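Local coordinates for ferredoxin-thioredoxin reductase subunit A2, chloroplastic (Arabidopsis thaliana, PDB 7C2B), which probably serves as the variable subunit of ferredoxin-thioredoxin reductase, the enzyme that passes electrons from reduced ferredoxin to thioredoxins, at residues 55-61 with 85-89. Sequence-based numbering, arbitrary orientation.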
ATOM      1  N   VAL B  55      -7.534  -7.181 -20.302  1.00 24.43           N
ATOM      2  CA  VAL B  55      -8.618  -8.150 -20.226  1.00 24.12           C
ATOM      3  C   VAL B  55      -9.608  -7.667 -19.178  1.00 25.20           C
ATOM      4  O   VAL B  55      -9.215  -7.337 -18.056  1.00 24.76           O
ATOM      5  CB  VAL B  55      -8.109  -9.560 -19.877  1.00 24.59           C
ATOM      6  CG1 VAL B  55      -9.268 -10.531 -19.742  1.00 27.99           C
ATOM      7  CG2 VAL B  55      -7.137 -10.043 -20.931  1.00 28.68           C
ATOM      8  N   GLU B  56     -10.885  -7.620 -19.547  1.00 25.74           N
ATOM      9  CA  GLU B  56     -11.956  -7.328 -18.602  1.00 25.08           C
ATOM     10  C   GLU B  56     -12.446  -8.647 -18.017  1.00 24.13           C
ATOM     11  O   GLU B  56     -12.887  -9.534 -18.757  1.00 24.36           O
ATOM     12  CB  GLU B  56     -13.106  -6.577 -19.276  1.00 23.04           C
ATOM     13  CG  GLU B  56     -14.374  -6.471 -18.393  1.00 25.44           C
ATOM     14  CD  GLU B  56     -14.152  -5.694 -17.101  1.00 26.22           C
ATOM     15  OE1 GLU B  56     -13.830  -4.485 -17.165  1.00 28.80           O
ATOM     16  OE2 GLU B  56     -14.301  -6.288 -16.011  1.00 26.69           O
ATOM     17  N   LEU B  57     -12.366  -8.782 -16.695  1.00 21.67           N
ATOM     18  CA  LEU B  57     -12.659 -10.070 -16.077  1.00 24.56           C
ATOM     19  C   LEU B  57     -14.119 -10.239 -15.680  1.00 25.41           C
ATOM     20  O   LEU B  57     -14.536 -11.369 -15.402  1.00 23.93           O
ATOM     21  CB  LEU B  57     -11.794 -10.277 -14.834  1.00 22.10           C
ATOM     22  CG  LEU B  57     -10.311 -10.505 -15.144  1.00 26.27           C
ATOM     23  CD1 LEU B  57      -9.563 -10.878 -13.882  1.00 28.58           C
ATOM     24  CD2 LEU B  57     -10.150 -11.593 -16.208  1.00 25.48           C
ATOM     25  N   MET B  58     -14.899  -9.165 -15.633  1.00 23.88           N
ATOM     26  CA  MET B  58     -16.254  -9.292 -15.099  1.00 23.74           C
ATOM     27  C   MET B  58     -17.051 -10.303 -15.908  1.00 24.91           C
ATOM     28  O   MET B  58     -17.081 -10.250 -17.142  1.00 25.74           O
ATOM     29  CB  MET B  58     -16.974  -7.949 -15.101  1.00 24.73           C
ATOM     30  CG  MET B  58     -18.393  -8.086 -14.548  1.00 28.78           C
ATOM     31  SD  MET B  58     -19.045  -6.496 -14.113  1.00 29.61           S
ATOM     32  CE  MET B  58     -20.592  -6.991 -13.326  1.00 31.85           C
ATOM     33  N   GLY B  59     -17.671 -11.249 -15.211  1.00 27.85           N
ATOM     34  CA  GLY B  59     -18.435 -12.285 -15.865  1.00 29.42           C
ATOM     35  C   GLY B  59     -17.647 -13.508 -16.271  1.00 32.71           C
ATOM     36  O   GLY B  59     -18.254 -14.525 -16.620  1.00 35.26           O
ATOM     37  N   MET B  60     -16.319 -13.452 -16.245  1.00 29.97           N
ATOM     38  CA  MET B  60     -15.525 -14.622 -16.583  1.00 29.12           C
ATOM     39  C   MET B  60     -15.570 -15.640 -15.451  1.00 28.98           C
ATOM     40  O   MET B  60     -15.666 -15.290 -14.273  1.00 27.44           O
ATOM     41  CB  MET B  60     -14.082 -14.225 -16.886  1.00 30.19           C
ATOM     42  CG  MET B  60     -13.986 -13.413 -18.160  1.00 31.85           C
ATOM     43  SD  MET B  60     -12.308 -13.101 -18.705  1.00 40.24           S
ATOM     44  CE  MET B  60     -11.652 -14.773 -18.744  1.00 33.01           C
ATOM     45  N   GLU B  61     -15.501 -16.910 -15.824  1.00 30.78           N
ATOM     46  CA  GLU B  61     -15.562 -18.007 -14.875  1.00 30.99           C
ATOM     47  C   GLU B  61     -14.233 -18.745 -14.844  1.00 31.96           C
ATOM     48  O   GLU B  61     -13.602 -18.969 -15.885  1.00 33.98           O
ATOM     49  CB  GLU B  61     -16.705 -18.959 -15.233  1.00 33.52           C
ATOM     50  CG  GLU B  61     -18.068 -18.262 -15.197  1.00 33.20           C
ATOM     51  CD  GLU B  61     -19.200 -19.163 -15.637  1.00 41.93           C
ATOM     52  OE1 GLU B  61     -18.907 -20.299 -16.071  1.00 42.67           O
ATOM     53  OE2 GLU B  61     -20.377 -18.736 -15.544  1.00 44.06           O
ATOM     54  N   GLN B  85      -7.598 -19.413 -11.547  1.00 22.69           N
ATOM     55  CA  GLN B  85      -7.187 -19.799 -12.892  1.00 22.59           C
ATOM     56  C   GLN B  85      -8.321 -19.538 -13.873  1.00 24.86           C
ATOM     57  O   GLN B  85      -9.456 -19.970 -13.648  1.00 25.95           O
ATOM     58  CB  GLN B  85      -6.780 -21.272 -12.942  1.00 26.75           C
ATOM     59  CG  GLN B  85      -6.422 -21.776 -14.343  1.00 27.18           C
ATOM     60  CD  GLN B  85      -5.834 -23.175 -14.306  1.00 30.33           C
ATOM     61  OE1 GLN B  85      -5.008 -23.482 -13.451  1.00 30.79           O
ATOM     62  NE2 GLN B  85      -6.272 -24.033 -15.219  1.00 32.51           N
ATOM     63  N   PHE B  86      -8.006 -18.822 -14.952  1.00 26.16           N
ATOM     64  CA  PHE B  86      -8.938 -18.531 -16.027  1.00 26.85           C
ATOM     65  C   PHE B  86      -8.372 -19.080 -17.327  1.00 27.68           C
ATOM     66  O   PHE B  86      -7.159 -19.209 -17.483  1.00 26.39           O
ATOM     67  CB  PHE B  86      -9.174 -17.021 -16.198  1.00 24.90           C
ATOM     68  CG  PHE B  86      -9.830 -16.362 -15.017  1.00 26.65           C
ATOM     69  CD1 PHE B  86     -11.212 -16.344 -14.896  1.00 25.98           C
ATOM     70  CD2 PHE B  86      -9.067 -15.732 -14.042  1.00 24.21           C
ATOM     71  CE1 PHE B  86     -11.822 -15.735 -13.815  1.00 28.65           C
ATOM     72  CE2 PHE B  86      -9.664 -15.119 -12.963  1.00 23.14           C
ATOM     73  CZ  PHE B  86     -11.052 -15.116 -12.848  1.00 25.68           C
ATOM     74  N   VAL B  87      -9.261 -19.407 -18.254  1.00 33.25           N
ATOM     75  CA  VAL B  87      -8.899 -19.651 -19.645  1.00 33.70           C
ATOM     76  C   VAL B  87      -9.784 -18.757 -20.495  1.00 38.22           C
ATOM     77  O   VAL B  87     -11.006 -18.752 -20.319  1.00 41.14           O
ATOM     78  CB  VAL B  87      -9.072 -21.127 -20.054  1.00 39.74           C
ATOM     79  CG1 VAL B  87      -8.456 -21.357 -21.436  1.00 39.10           C
ATOM     80  CG2 VAL B  87      -8.423 -22.054 -19.034  1.00 41.77           C
ATOM     81  N   LYS B  88      -9.175 -17.979 -21.388  1.00 35.72           N
ATOM     82  CA  LYS B  88      -9.916 -17.066 -22.250  1.00 38.62           C
ATOM     83  C   LYS B  88      -9.613 -17.372 -23.709  1.00 42.63           C
ATOM     84  O   LYS B  88      -8.445 -17.458 -24.105  1.00 39.42           O
ATOM     85  CB  LYS B  88      -9.581 -15.605 -21.951  1.00 41.06           C
ATOM     86  CG  LYS B  88     -10.490 -14.621 -22.676  1.00 46.42           C
ATOM     87  CD  LYS B  88      -9.851 -13.248 -22.786  1.00 43.54           C
ATOM     88  CE  LYS B  88     -10.506 -12.432 -23.882  1.00 42.63           C
ATOM     89  NZ  LYS B  88     -11.927 -12.139 -23.558  1.00 48.33           N
ATOM     90  N   GLU B  89     -10.673 -17.543 -24.494  1.00 45.12           N
ATOM     91  CA  GLU B  89     -10.536 -17.779 -25.923  1.00 51.24           C
ATOM     92  C   GLU B  89     -10.129 -16.489 -26.618  1.00 48.79           C
ATOM     93  O   GLU B  89     -10.775 -15.452 -26.450  1.00 48.01           O
ATOM     94  CB  GLU B  89     -11.853 -18.297 -26.496  1.00 53.14           C
ATOM     95  CG  GLU B  89     -11.944 -19.810 -26.576  1.00 52.68           C
ATOM     96  CD  GLU B  89     -10.909 -20.392 -27.510  1.00 56.39           C
ATOM     97  OE1 GLU B  89     -10.152 -21.287 -27.074  1.00 59.54           O
ATOM     98  OE2 GLU B  89     -10.841 -19.945 -28.678  1.00 57.61           O
TER
HETATM   99  O   HOH W   1     -12.782 -10.693 -21.341  1.00 40.53           O
HETATM  100  O   HOH W   2     -11.883 -19.859 -17.397  1.00 41.76           O
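Phe86 and Lys88, two residues apart on one side of strand 82-90, pack on Leu57 and Met60 and on Met60 and Val55, respectively, in the SH3-like beta domain of the variable subunit, where a type II turn from Leu57 to Met60 leads into strand 61-67. The Phe86 ring lies buried: Met60 CB stands 4.1 Å from Phe86 CD1, Leu57 CD1 comes in obliquely at 4.3 Å from Phe86 CE2, and Met60 O sits at the ring edge, near its plane. Phe98 of strand 94-102 also meets this ring. Replacing Phe86 by an alanine is likely to open a gap between the turn and the strand, leaving Leu57 CD1 and Met60 CB without their aromatic partner. The Met60 chain bends at its thioether (chi3 53°), bringing CE to 3.9 Å from Lys88 CB, and the two side chains cross at about a right angle. Lys88 slides past Val55 in the opposite direction, its CD 4.1 Å from Val55 CG1, and a bend at chi4 (65°) turns NZ to a water. Water spans the interface twice: one molecule accepts from Val87 N and donates to Glu61 O, while another donates to Glu56 O and accepts from Lys88 NZ, its oxygen 2.8 Å from that nitrogen.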